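Local coordinates for protein MATE family efflux transporter (Vibrio cholerae, PDB 6IDP) that probably exports drugs and other toxic compounds across the bacterial membrane as a proton-dependent multidrug transporter of the MATE family, at residues Ser36-Gln41 / Leu177-Ile182; Pro46-Gly51 / Glu124-Ile129; Gly51-Ile56 / His132-Trp137. All coordinates share one frame; numbering follows the deposited sequence.

Contact 1. Residues Ser36-Gln41 / Leu177-Ile182; sequences SAFIGQ and LDPIFI
Phe38 and Pro179 bring the two backbones closest, with 7.1 Å between Phe38 CA and Pro179 CA, and the contact is made by side chains. Residues 36-39 belong to helix 5-39, and residues 177-182 to helix 161-184, which is kinked at Pro179, whose ring nitrogen makes no bond to the turn before, and widens into a pi-type turn over residues 180-182. Phe38 carries the contact. With CG beside the backbone N (chi1 -77°), its ring is laid against Asp178 and Pro179. One ring face receives Pro179 CB, off centre and toward the rim, while Pro179 CD packs on Phe38 CE2 at 3.8 Å. The same ring offers its edge to Asp178: OD2 lies near the ring plane, 3.6 Å from Phe38 CD2, and the carboxylate is turned 70° from the ring. An aromatic edge with its partly positive C-H bonds would suit such an oxygen. Ile182 is extended (chi2 170°) and reaches back with CD1, which lies 4.0 Å from Phe38 CB. Ile39 meets this methyl with its own CD1, the two side chains crossing at about a right angle. Beyond them, Ala192 and Ala195 of helix 189-213 back Ile39 and Asp178. Asp178 OD2, at the edge of the Phe38 ring, also lies close to Asp35 OD1. The contact joins helix 5-39 to helix 161-184 in the N-terminal half of the MATE fold, where a pair of close aspartates is consistent with, but does not prove, a part in the proton-dependent conformational change.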
ATOM      1  N   SER A  36       8.922 -11.157  11.814  1.00 90.32           N
ATOM      2  CA  SER A  36       7.856 -11.662  12.675  1.00 92.36           C
ATOM      3  C   SER A  36       8.287 -12.952  13.367  1.00 93.12           C
ATOM      4  O   SER A  36       7.804 -13.276  14.451  1.00102.31           O
ATOM      5  CB  SER A  36       6.572 -11.895  11.871  1.00 96.34           C
ATOM      6  OG  SER A  36       6.731 -12.956  10.945  1.00 97.15           O
ATOM      7  N   ALA A  37       9.203 -13.680  12.736  1.00 78.15           N
ATOM      8  CA  ALA A  37       9.737 -14.907  13.316  1.00 82.58           C
ATOM      9  C   ALA A  37      10.646 -14.600  14.504  1.00 77.88           C
ATOM     10  O   ALA A  37      10.666 -15.342  15.486  1.00 78.76           O
ATOM     11  CB  ALA A  37      10.488 -15.709  12.266  1.00 84.22           C
ATOM     12  N   PHE A  38      11.396 -13.506  14.404  1.00 72.15           N
ATOM     13  CA  PHE A  38      12.280 -13.077  15.484  1.00 74.63           C
ATOM     14  C   PHE A  38      11.481 -12.649  16.713  1.00 82.55           C
ATOM     15  O   PHE A  38      11.807 -13.027  17.840  1.00 83.15           O
ATOM     16  CB  PHE A  38      13.183 -11.932  15.019  1.00 68.15           C
ATOM     17  CG  PHE A  38      14.325 -12.371  14.145  1.00 68.25           C
ATOM     18  CD1 PHE A  38      14.873 -13.637  14.279  1.00 69.07           C
ATOM     19  CD2 PHE A  38      14.852 -11.517  13.190  1.00 64.24           C
ATOM     20  CE1 PHE A  38      15.926 -14.042  13.477  1.00 68.32           C
ATOM     21  CE2 PHE A  38      15.904 -11.916  12.386  1.00 62.46           C
ATOM     22  CZ  PHE A  38      16.440 -13.179  12.530  1.00 60.60           C
ATOM     23  N   ILE A  39      10.432 -11.864  16.487  1.00 81.18           N
ATOM     24  CA  ILE A  39       9.561 -11.414  17.567  1.00 81.05           C
ATOM     25  C   ILE A  39       8.803 -12.596  18.179  1.00 81.87           C
ATOM     26  O   ILE A  39       8.392 -12.552  19.339  1.00 84.41           O
ATOM     27  CB  ILE A  39       8.557 -10.350  17.074  1.00 75.65           C
ATOM     28  CG1 ILE A  39       9.263  -9.320  16.191  1.00 76.67           C
ATOM     29  CG2 ILE A  39       7.886  -9.654  18.247  1.00 75.07           C
ATOM     30  CD1 ILE A  39      10.317  -8.516  16.920  1.00 78.12           C
ATOM     31  N   GLY A  40       8.640 -13.660  17.397  1.00 81.80           N
ATOM     32  CA  GLY A  40       7.928 -14.845  17.845  1.00 86.13           C
ATOM     33  C   GLY A  40       8.564 -15.570  19.018  1.00 84.14           C
ATOM     34  O   GLY A  40       7.908 -16.372  19.686  1.00 99.05           O
ATOM     35  N   GLN A  41       9.838 -15.290  19.274  1.00 78.07           N
ATOM     36  CA  GLN A  41      10.573 -15.949  20.348  1.00 90.34           C
ATOM     37  C   GLN A  41      10.651 -15.089  21.606  1.00 88.48           C
ATOM     38  O   GLN A  41      11.214 -15.506  22.618  1.00 88.80           O
ATOM     39  CB  GLN A  41      11.986 -16.305  19.877  1.00 93.22           C
ATOM     40  CG  GLN A  41      12.028 -17.253  18.692  1.00 98.31           C
ATOM     41  CD  GLN A  41      13.218 -16.997  17.790  1.00 98.97           C
ATOM     42  OE1 GLN A  41      13.513 -15.853  17.445  1.00 95.03           O
ATOM     43  NE2 GLN A  41      13.914 -18.061  17.407  1.00102.52           N
ATOM     44  N   LEU A 177      20.549  -6.482  11.141  1.00 54.61           N
ATOM     45  CA  LEU A 177      20.584  -5.785  12.424  1.00 51.75           C
ATOM     46  C   LEU A 177      19.555  -6.324  13.416  1.00 52.41           C
ATOM     47  O   LEU A 177      19.707  -6.161  14.627  1.00 49.68           O
ATOM     48  CB  LEU A 177      20.364  -4.284  12.218  1.00 42.14           C
ATOM     49  CG  LEU A 177      21.475  -3.545  11.469  1.00 45.30           C
ATOM     50  CD1 LEU A 177      21.087  -2.097  11.210  1.00 46.18           C
ATOM     51  CD2 LEU A 177      22.782  -3.622  12.241  1.00 48.84           C
ATOM     52  N   ASP A 178      18.516  -6.971  12.894  1.00 56.49           N
ATOM     53  CA  ASP A 178      17.406  -7.448  13.716  1.00 61.95           C
ATOM     54  C   ASP A 178      17.845  -8.379  14.858  1.00 66.97           C
ATOM     55  O   ASP A 178      17.594  -8.067  16.021  1.00 63.88           O
ATOM     56  CB  ASP A 178      16.355  -8.145  12.837  1.00 68.17           C
ATOM     57  CG  ASP A 178      14.998  -7.469  12.899  1.00 68.73           C
ATOM     58  OD1 ASP A 178      14.917  -6.334  13.415  1.00 66.83           O
ATOM     59  OD2 ASP A 178      14.012  -8.070  12.423  1.00 74.05           O
ATOM     60  N   PRO A 179      18.512  -9.511  14.550  1.00 67.98           N
ATOM     61  CA  PRO A 179      18.816 -10.387  15.690  1.00 71.84           C
ATOM     62  C   PRO A 179      19.890  -9.822  16.619  1.00 69.16           C
ATOM     63  O   PRO A 179      19.957 -10.215  17.784  1.00 72.67           O
ATOM     64  CB  PRO A 179      19.301 -11.671  15.019  1.00 68.98           C
ATOM     65  CG  PRO A 179      19.918 -11.206  13.753  1.00 66.74           C
ATOM     66  CD  PRO A 179      19.081 -10.040  13.294  1.00 64.97           C
ATOM     67  N   ILE A 180      20.716  -8.914  16.108  1.00 63.76           N
ATOM     68  CA  ILE A 180      21.790  -8.323  16.899  1.00 64.67           C
ATOM     69  C   ILE A 180      21.244  -7.424  18.007  1.00 61.78           C
ATOM     70  O   ILE A 180      21.709  -7.473  19.145  1.00 62.30           O
ATOM     71  CB  ILE A 180      22.756  -7.508  16.011  1.00 66.76           C
ATOM     72  CG1 ILE A 180      23.413  -8.416  14.970  1.00 70.10           C
ATOM     73  CG2 ILE A 180      23.815  -6.817  16.858  1.00 64.07           C
ATOM     74  CD1 ILE A 180      24.410  -7.706  14.082  1.00 70.69           C
ATOM     75  N   PHE A 181      20.251  -6.607  17.678  1.00 59.54           N
ATOM     76  CA  PHE A 181      19.666  -5.706  18.664  1.00 56.33           C
ATOM     77  C   PHE A 181      18.636  -6.411  19.539  1.00 62.36           C
ATOM     78  O   PHE A 181      18.560  -6.155  20.740  1.00 62.24           O
ATOM     79  CB  PHE A 181      19.036  -4.493  17.977  1.00 49.26           C
ATOM     80  CG  PHE A 181      20.032  -3.440  17.583  1.00 48.12           C
ATOM     81  CD1 PHE A 181      20.403  -2.452  18.480  1.00 53.51           C
ATOM     82  CD2 PHE A 181      20.602  -3.441  16.321  1.00 46.84           C
ATOM     83  CE1 PHE A 181      21.323  -1.482  18.124  1.00 54.17           C
ATOM     84  CE2 PHE A 181      21.522  -2.473  15.958  1.00 49.78           C
ATOM     85  CZ  PHE A 181      21.883  -1.494  16.861  1.00 51.57           C
ATOM     86  N   ILE A 182      17.852  -7.302  18.941  1.00 63.30           N
ATOM     87  CA  ILE A 182      16.822  -8.029  19.678  1.00 67.71           C
ATOM     88  C   ILE A 182      17.419  -9.012  20.689  1.00 70.16           C
ATOM     89  O   ILE A 182      16.993  -9.055  21.842  1.00 73.85           O
ATOM     90  CB  ILE A 182      15.886  -8.794  18.719  1.00 69.97           C
ATOM     91  CG1 ILE A 182      15.077  -7.810  17.873  1.00 64.88           C
ATOM     92  CG2 ILE A 182      14.948  -9.705  19.494  1.00 71.05           C
ATOM     93  CD1 ILE A 182      14.303  -8.460  16.743  1.00 66.83           C
TER

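Contact 2. Residues Pro46-Gly51 / Glu124-Ile129; sequences PLAAQG and ETVFAI
Pro46 O accepts a hydrogen bond from Gln50 N, 2.8 Å away, holding the helical turn whose first residue, Pro46, also packs on Ile129. The short helix 44-51 links the membrane helices 5-39 and 54-80 of the N-terminal MATE half, and here it lies across the start of helix 124-156. The axes of the two short segments are nearly perpendicular (88°) and 9.3 Å apart at closest approach. Ala48 and Ala49 both direct their methyls toward the other helix. Val126 sets CG2 against this pair, 4.0 Å from Ala48 CB and equally near Ala49 N. One turn on, Ile129 uses two branches: CG2 touches Ala49 CB at 3.9 Å, while CG1 and CD1 run on toward Pro46. Leu45 adds a further apolar surface against Ile129, and Leu117 of helix 113-119 touches Val126. The side-chain contacts between the segments are apolar, with methyls also resting on backbone nitrogens. The Ile129 chain is extended (chi2 -176°), and this carries its terminal CD1 to 3.9 Å from Pro46 N, a proline nitrogen without a hydrogen to donate.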
ATOM      1  N   PRO A  46       5.421  -9.477  24.947  1.00 88.76           N
ATOM      2  CA  PRO A  46       5.976  -8.681  23.844  1.00 82.05           C
ATOM      3  C   PRO A  46       5.160  -8.792  22.556  1.00 78.83           C
ATOM      4  O   PRO A  46       4.911  -7.776  21.905  1.00 82.46           O
ATOM      5  CB  PRO A  46       7.374  -9.277  23.651  1.00 80.32           C
ATOM      6  CG  PRO A  46       7.721  -9.850  24.978  1.00 88.27           C
ATOM      7  CD  PRO A  46       6.431 -10.390  25.516  1.00 90.38           C
ATOM      8  N   LEU A  47       4.752 -10.005  22.196  1.00 75.06           N
ATOM      9  CA  LEU A  47       3.953 -10.216  20.992  1.00 75.23           C
ATOM     10  C   LEU A  47       2.581  -9.563  21.114  1.00 76.53           C
ATOM     11  O   LEU A  47       2.038  -9.057  20.130  1.00 75.62           O
ATOM     12  CB  LEU A  47       3.807 -11.710  20.700  1.00 77.00           C
ATOM     13  CG  LEU A  47       4.947 -12.336  19.897  1.00 79.68           C
ATOM     14  CD1 LEU A  47       4.850 -13.854  19.903  1.00 83.83           C
ATOM     15  CD2 LEU A  47       4.934 -11.807  18.471  1.00 74.84           C
ATOM     16  N   ALA A  48       2.023  -9.575  22.320  1.00 79.64           N
ATOM     17  CA  ALA A  48       0.770  -8.877  22.579  1.00 83.39           C
ATOM     18  C   ALA A  48       0.969  -7.386  22.346  1.00 68.62           C
ATOM     19  O   ALA A  48       0.184  -6.750  21.647  1.00 72.10           O
ATOM     20  CB  ALA A  48       0.282  -9.142  23.996  1.00 76.34           C
ATOM     21  N   ALA A  49       2.035  -6.846  22.930  1.00 69.66           N
ATOM     22  CA  ALA A  49       2.412  -5.449  22.743  1.00 66.56           C
ATOM     23  C   ALA A  49       2.549  -5.108  21.262  1.00 66.19           C
ATOM     24  O   ALA A  49       2.093  -4.057  20.810  1.00 66.10           O
ATOM     25  CB  ALA A  49       3.711  -5.157  23.472  1.00 67.47           C
ATOM     26  N   GLN A  50       3.179  -6.009  20.516  1.00 68.79           N
ATOM     27  CA  GLN A  50       3.348  -5.860  19.075  1.00 65.39           C
ATOM     28  C   GLN A  50       1.999  -5.847  18.364  1.00 67.31           C
ATOM     29  O   GLN A  50       1.777  -5.054  17.447  1.00 60.44           O
ATOM     30  CB  GLN A  50       4.223  -6.992  18.528  1.00 69.39           C
ATOM     31  CG  GLN A  50       4.256  -7.106  17.012  1.00 76.10           C
ATOM     32  CD  GLN A  50       5.260  -6.168  16.374  1.00 89.77           C
ATOM     33  OE1 GLN A  50       5.486  -5.058  16.855  1.00 91.61           O
ATOM     34  NE2 GLN A  50       5.876  -6.615  15.285  1.00 92.81           N
ATOM     35  N   GLY A  51       1.103  -6.730  18.795  1.00 70.59           N
ATOM     36  CA  GLY A  51      -0.217  -6.842  18.204  1.00 70.92           C
ATOM     37  C   GLY A  51      -1.065  -5.596  18.374  1.00 70.50           C
ATOM     38  O   GLY A  51      -1.822  -5.224  17.478  1.00 75.51           O
ATOM     39  N   GLU A 124      -4.044  -3.985  31.264  1.00116.08           N
ATOM     40  CA  GLU A 124      -3.113  -3.084  31.943  1.00120.58           C
ATOM     41  C   GLU A 124      -1.672  -3.601  31.904  1.00115.59           C
ATOM     42  O   GLU A 124      -0.724  -2.828  32.039  1.00114.55           O
ATOM     43  CB  GLU A 124      -3.560  -2.865  33.396  1.00135.72           C
ATOM     44  CG  GLU A 124      -2.734  -1.846  34.182  1.00143.67           C
ATOM     45  CD  GLU A 124      -3.335  -0.451  34.161  1.00149.70           C
ATOM     46  OE1 GLU A 124      -4.553  -0.330  33.913  1.00153.78           O
ATOM     47  OE2 GLU A 124      -2.589   0.525  34.395  1.00149.34           O
ATOM     48  N   THR A 125      -1.512  -4.906  31.703  1.00111.45           N
ATOM     49  CA  THR A 125      -0.189  -5.526  31.670  1.00109.41           C
ATOM     50  C   THR A 125       0.656  -5.075  30.475  1.00103.38           C
ATOM     51  O   THR A 125       1.879  -4.971  30.576  1.00106.54           O
ATOM     52  CB  THR A 125      -0.294  -7.066  31.643  1.00117.45           C
ATOM     53  OG1 THR A 125       1.004  -7.632  31.427  1.00119.23           O
ATOM     54  CG2 THR A 125      -1.227  -7.526  30.533  1.00115.76           C
ATOM     55  N   VAL A 126      -0.002  -4.806  29.351  1.00 94.21           N
ATOM     56  CA  VAL A 126       0.676  -4.406  28.119  1.00 86.97           C
ATOM     57  C   VAL A 126       1.277  -3.003  28.245  1.00 79.49           C
ATOM     58  O   VAL A 126       2.309  -2.697  27.639  1.00 72.73           O
ATOM     59  CB  VAL A 126      -0.305  -4.477  26.913  1.00 76.34           C
ATOM     60  CG1 VAL A 126      -0.159  -3.283  25.979  1.00 74.17           C
ATOM     61  CG2 VAL A 126      -0.127  -5.790  26.162  1.00 76.04           C
ATOM     62  N   PHE A 127       0.639  -2.176  29.068  1.00 85.05           N
ATOM     63  CA  PHE A 127       1.002  -0.770  29.241  1.00 85.20           C
ATOM     64  C   PHE A 127       2.469  -0.573  29.638  1.00 84.07           C
ATOM     65  O   PHE A 127       3.114   0.384  29.203  1.00 81.67           O
ATOM     66  CB  PHE A 127       0.091  -0.122  30.292  1.00 89.78           C
ATOM     67  CG  PHE A 127      -1.336   0.088  29.832  1.00 98.31           C
ATOM     68  CD1 PHE A 127      -2.103  -0.969  29.366  1.00103.08           C
ATOM     69  CD2 PHE A 127      -1.917   1.344  29.896  1.00101.23           C
ATOM     70  CE1 PHE A 127      -3.411  -0.775  28.956  1.00104.73           C
ATOM     71  CE2 PHE A 127      -3.225   1.545  29.487  1.00102.74           C
ATOM     72  CZ  PHE A 127      -3.972   0.483  29.017  1.00104.44           C
ATOM     73  N   ALA A 128       2.988  -1.482  30.460  1.00 79.58           N
ATOM     74  CA  ALA A 128       4.371  -1.413  30.923  1.00 76.21           C
ATOM     75  C   ALA A 128       5.369  -1.481  29.768  1.00 74.91           C
ATOM     76  O   ALA A 128       6.384  -0.785  29.769  1.00 75.14           O
ATOM     77  CB  ALA A 128       4.646  -2.532  31.919  1.00 78.60           C
ATOM     78  N   ILE A 129       5.071  -2.325  28.785  1.00 67.18           N
ATOM     79  CA  ILE A 129       5.949  -2.504  27.635  1.00 72.44           C
ATOM     80  C   ILE A 129       5.777  -1.374  26.616  1.00 64.62           C
ATOM     81  O   ILE A 129       6.755  -0.904  26.034  1.00 60.34           O
ATOM     82  CB  ILE A 129       5.697  -3.862  26.947  1.00 74.44           C
ATOM     83  CG1 ILE A 129       5.844  -5.006  27.954  1.00 79.41           C
ATOM     84  CG2 ILE A 129       6.654  -4.062  25.783  1.00 76.77           C
ATOM     85  CD1 ILE A 129       5.702  -6.384  27.339  1.00 81.70           C
TER

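Contact 3. Residues Gly51-Ile56 / His132-Trp137; sequences GFTMPI and HYWLWW
Thr53 sets its methyl over the face of the Trp137 indole, CG2 lying 3.7 Å from the centroid of the six-membered ring and 14° off the ring normal, a well-centred CH-pi contact. The torsion explains the division of labour: CG2 stands anti to the backbone N and goes to Trp137, whereas OG1 (chi1 -44°) sits beside that nitrogen and turns to Trp134. There the indole N-H donates a weak hydrogen bond, Trp134 NE1 to Thr53 OG1, 3.4 Å long and with an angle of 157° at the hydrogen. The same oxygen lies near the plane of the Tyr133 ring, at its edge, 3.5 Å from Tyr133 CE2. Its stronger tie is the hydrogen bond to Ala49 O, one turn earlier in its own chain. Farther along, Ile56 CG2 packs obliquely on the Trp137 ring, 3.6 Å from Trp137 CZ3. That methyl also meets the Trp134 ring at a slant, where Ile56 CG2 is 4.3 Å from Trp134 CZ2. Leu116 and Leu109 continue the apolar packing round Ile56, and Arg113 and Tyr110 touch Trp134. Thr53 therefore serves two chemistries at once: its hydroxyl, donating to Ala49 O and approached by an indole N-H, is accommodated at aromatic edges, while its methyl is received by a pi face, so that one small residue is touched by three aromatic side chains of helix 124-156.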
ATOM      1  N   GLY A  51       1.103  -6.730  18.795  1.00 70.59           N
ATOM      2  CA  GLY A  51      -0.217  -6.842  18.204  1.00 70.92           C
ATOM      3  C   GLY A  51      -1.065  -5.596  18.374  1.00 70.50           C
ATOM      4  O   GLY A  51      -1.822  -5.224  17.478  1.00 75.51           O
ATOM      5  N   PHE A  52      -0.939  -4.948  19.527  1.00 70.34           N
ATOM      6  CA  PHE A  52      -1.668  -3.710  19.791  1.00 71.15           C
ATOM      7  C   PHE A  52      -1.017  -2.510  19.103  1.00 64.30           C
ATOM      8  O   PHE A  52      -1.527  -1.393  19.182  1.00 66.63           O
ATOM      9  CB  PHE A  52      -1.766  -3.452  21.299  1.00 73.74           C
ATOM     10  CG  PHE A  52      -2.761  -4.329  22.007  1.00 76.53           C
ATOM     11  CD1 PHE A  52      -4.101  -3.978  22.062  1.00 78.98           C
ATOM     12  CD2 PHE A  52      -2.355  -5.498  22.632  1.00 82.26           C
ATOM     13  CE1 PHE A  52      -5.017  -4.783  22.718  1.00 87.06           C
ATOM     14  CE2 PHE A  52      -3.265  -6.305  23.289  1.00 84.33           C
ATOM     15  CZ  PHE A  52      -4.597  -5.946  23.334  1.00 86.23           C
ATOM     16  N   THR A  53       0.108  -2.741  18.436  1.00 61.43           N
ATOM     17  CA  THR A  53       0.813  -1.672  17.735  1.00 63.13           C
ATOM     18  C   THR A  53       0.435  -1.668  16.252  1.00 64.22           C
ATOM     19  O   THR A  53       0.598  -0.665  15.558  1.00 64.17           O
ATOM     20  CB  THR A  53       2.347  -1.809  17.891  1.00 56.51           C
ATOM     21  OG1 THR A  53       2.666  -2.112  19.257  1.00 61.64           O
ATOM     22  CG2 THR A  53       3.053  -0.522  17.489  1.00 52.12           C
ATOM     23  N   MET A  54      -0.081  -2.797  15.775  1.00 68.53           N
ATOM     24  CA  MET A  54      -0.526  -2.918  14.388  1.00 71.93           C
ATOM     25  C   MET A  54      -1.601  -1.892  13.978  1.00 72.15           C
ATOM     26  O   MET A  54      -1.489  -1.294  12.908  1.00 73.47           O
ATOM     27  CB  MET A  54      -1.035  -4.339  14.120  1.00 78.05           C
ATOM     28  CG  MET A  54       0.058  -5.400  14.121  1.00 84.07           C
ATOM     29  SD  MET A  54       1.451  -4.959  13.061  1.00157.73           S
ATOM     30  CE  MET A  54       2.399  -6.479  13.089  1.00103.95           C
ATOM     31  N   PRO A  55      -2.638  -1.677  14.813  1.00 74.95           N
ATOM     32  CA  PRO A  55      -3.647  -0.698  14.381  1.00 74.95           C
ATOM     33  C   PRO A  55      -3.118   0.734  14.308  1.00 73.73           C
ATOM     34  O   PRO A  55      -3.505   1.474  13.403  1.00 75.85           O
ATOM     35  CB  PRO A  55      -4.734  -0.817  15.455  1.00 79.84           C
ATOM     36  CG  PRO A  55      -4.035  -1.364  16.644  1.00 77.16           C
ATOM     37  CD  PRO A  55      -3.015  -2.307  16.092  1.00 76.95           C
ATOM     38  N   ILE A  56      -2.251   1.120  15.238  1.00 75.40           N
ATOM     39  CA  ILE A  56      -1.686   2.463  15.223  1.00 74.44           C
ATOM     40  C   ILE A  56      -0.731   2.604  14.038  1.00 61.63           C
ATOM     41  O   ILE A  56      -0.481   3.708  13.556  1.00 59.53           O
ATOM     42  CB  ILE A  56      -0.957   2.798  16.552  1.00 95.26           C
ATOM     43  CG1 ILE A  56      -0.991   4.303  16.823  1.00 93.68           C
ATOM     44  CG2 ILE A  56       0.472   2.282  16.552  1.00 93.28           C
ATOM     45  CD1 ILE A  56      -2.383   4.848  17.037  1.00 95.60           C
ATOM     46  N   HIS A 132       7.760   2.155  26.829  1.00 62.44           N
ATOM     47  CA  HIS A 132       9.084   2.335  26.248  1.00 63.97           C
ATOM     48  C   HIS A 132       9.150   1.871  24.791  1.00 64.00           C
ATOM     49  O   HIS A 132       9.950   2.388  24.009  1.00 63.36           O
ATOM     50  CB  HIS A 132      10.140   1.606  27.087  1.00 62.87           C
ATOM     51  CG  HIS A 132       9.879   0.143  27.259  1.00 62.66           C
ATOM     52  ND1 HIS A 132      10.313  -0.801  26.353  1.00 62.69           N
ATOM     53  CD2 HIS A 132       9.235  -0.541  28.235  1.00 66.09           C
ATOM     54  CE1 HIS A 132       9.944  -2.003  26.762  1.00 69.18           C
ATOM     55  NE2 HIS A 132       9.289  -1.872  27.901  1.00 60.77           N
ATOM     56  N   TYR A 133       8.307   0.913  24.416  1.00 63.51           N
ATOM     57  CA  TYR A 133       8.339   0.393  23.051  1.00 59.45           C
ATOM     58  C   TYR A 133       7.879   1.427  22.026  1.00 50.52           C
ATOM     59  O   TYR A 133       8.481   1.552  20.962  1.00 53.29           O
ATOM     60  CB  TYR A 133       7.489  -0.875  22.922  1.00 62.24           C
ATOM     61  CG  TYR A 133       7.446  -1.417  21.508  1.00 61.43           C
ATOM     62  CD1 TYR A 133       8.619  -1.662  20.804  1.00 56.53           C
ATOM     63  CD2 TYR A 133       6.237  -1.681  20.878  1.00 61.28           C
ATOM     64  CE1 TYR A 133       8.589  -2.150  19.512  1.00 50.45           C
ATOM     65  CE2 TYR A 133       6.199  -2.174  19.583  1.00 54.36           C
ATOM     66  CZ  TYR A 133       7.378  -2.407  18.908  1.00 51.42           C
ATOM     67  OH  TYR A 133       7.350  -2.896  17.622  1.00 52.75           O
ATOM     68  N   TRP A 134       6.823   2.170  22.346  1.00 48.07           N
ATOM     69  CA  TRP A 134       6.280   3.145  21.401  1.00 46.41           C
ATOM     70  C   TRP A 134       7.215   4.329  21.188  1.00 47.71           C
ATOM     71  O   TRP A 134       7.154   4.986  20.153  1.00 48.83           O
ATOM     72  CB  TRP A 134       4.905   3.642  21.859  1.00 53.08           C
ATOM     73  CG  TRP A 134       3.785   2.722  21.479  1.00 55.38           C
ATOM     74  CD1 TRP A 134       3.890   1.406  21.136  1.00 54.93           C
ATOM     75  CD2 TRP A 134       2.392   3.050  21.389  1.00 56.85           C
ATOM     76  NE1 TRP A 134       2.649   0.893  20.847  1.00 59.69           N
ATOM     77  CE2 TRP A 134       1.712   1.881  20.995  1.00 57.28           C
ATOM     78  CE3 TRP A 134       1.652   4.217  21.608  1.00 56.57           C
ATOM     79  CZ2 TRP A 134       0.331   1.844  20.815  1.00 55.86           C
ATOM     80  CZ3 TRP A 134       0.280   4.178  21.428  1.00 56.43           C
ATOM     81  CH2 TRP A 134      -0.365   3.000  21.036  1.00 57.46           C
ATOM     82  N   LEU A 135       8.071   4.603  22.166  1.00 49.75           N
ATOM     83  CA  LEU A 135       9.093   5.630  22.000  1.00 48.45           C
ATOM     84  C   LEU A 135       9.981   5.287  20.811  1.00 51.60           C
ATOM     85  O   LEU A 135      10.122   6.078  19.874  1.00 45.27           O
ATOM     86  CB  LEU A 135       9.932   5.775  23.271  1.00 47.56           C
ATOM     87  CG  LEU A 135       9.211   6.428  24.451  1.00 50.61           C
ATOM     88  CD1 LEU A 135      10.094   6.446  25.688  1.00 52.53           C
ATOM     89  CD2 LEU A 135       8.771   7.835  24.079  1.00 51.82           C
ATOM     90  N   TRP A 136      10.563   4.093  20.848  1.00 40.83           N
ATOM     91  CA  TRP A 136      11.403   3.622  19.756  1.00 41.64           C
ATOM     92  C   TRP A 136      10.596   3.386  18.485  1.00 43.43           C
ATOM     93  O   TRP A 136      11.048   3.710  17.385  1.00 43.64           O
ATOM     94  CB  TRP A 136      12.126   2.335  20.155  1.00 49.02           C
ATOM     95  CG  TRP A 136      13.077   2.503  21.300  1.00 52.96           C
ATOM     96  CD1 TRP A 136      12.868   2.137  22.598  1.00 52.39           C
ATOM     97  CD2 TRP A 136      14.390   3.074  21.249  1.00 48.52           C
ATOM     98  NE1 TRP A 136      13.970   2.447  23.359  1.00 53.37           N
ATOM     99  CE2 TRP A 136      14.918   3.022  22.554  1.00 51.96           C
ATOM    100  CE3 TRP A 136      15.170   3.625  20.228  1.00 50.30           C
ATOM    101  CZ2 TRP A 136      16.189   3.500  22.863  1.00 54.38           C
ATOM    102  CZ3 TRP A 136      16.433   4.097  20.537  1.00 49.69           C
ATOM    103  CH2 TRP A 136      16.929   4.032  21.843  1.00 52.43           C
ATOM    104  N   TRP A 137       9.400   2.823  18.633  1.00 45.11           N
ATOM    105  CA  TRP A 137       8.619   2.434  17.466  1.00 46.03           C
ATOM    106  C   TRP A 137       8.063   3.629  16.696  1.00 36.92           C
ATOM    107  O   TRP A 137       8.085   3.635  15.469  1.00 35.36           O
ATOM    108  CB  TRP A 137       7.472   1.496  17.855  1.00 46.87           C
ATOM    109  CG  TRP A 137       6.739   1.038  16.644  1.00 52.69           C
ATOM    110  CD1 TRP A 137       7.046  -0.032  15.858  1.00 55.71           C
ATOM    111  CD2 TRP A 137       5.604   1.668  16.042  1.00 56.51           C
ATOM    112  NE1 TRP A 137       6.160  -0.119  14.813  1.00 59.66           N
ATOM    113  CE2 TRP A 137       5.266   0.915  14.903  1.00 56.09           C
ATOM    114  CE3 TRP A 137       4.836   2.791  16.361  1.00 62.13           C
ATOM    115  CZ2 TRP A 137       4.192   1.246  14.082  1.00 57.46           C
ATOM    116  CZ3 TRP A 137       3.772   3.119  15.545  1.00 64.92           C
ATOM    117  CH2 TRP A 137       3.459   2.349  14.420  1.00 60.53           C
TER

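In the fold
All three contacts lie in the N-terminal MatE half, on the same side of the chain's centre. Contacts 2 and 3 are nested within the loop of chain closed by contact 1. They share Gly51 and helix 124-156, and their centres are 9 Å apart. Gln50 OE1 and Tyr133 OH, 3.0 Å apart, probably join them by a hydrogen bond, and Val126 CG2 packs on Phe52 CD2. Contact 1 is 16 Å from each by centres but touches contact 2 where Ile39 O meets Leu47 CG at 3.5 Å. A bound monoolein lies about 8 Å from the Asp178 side chain, and one about 7 Å from that of Trp137, so neither side chain is in contact with it.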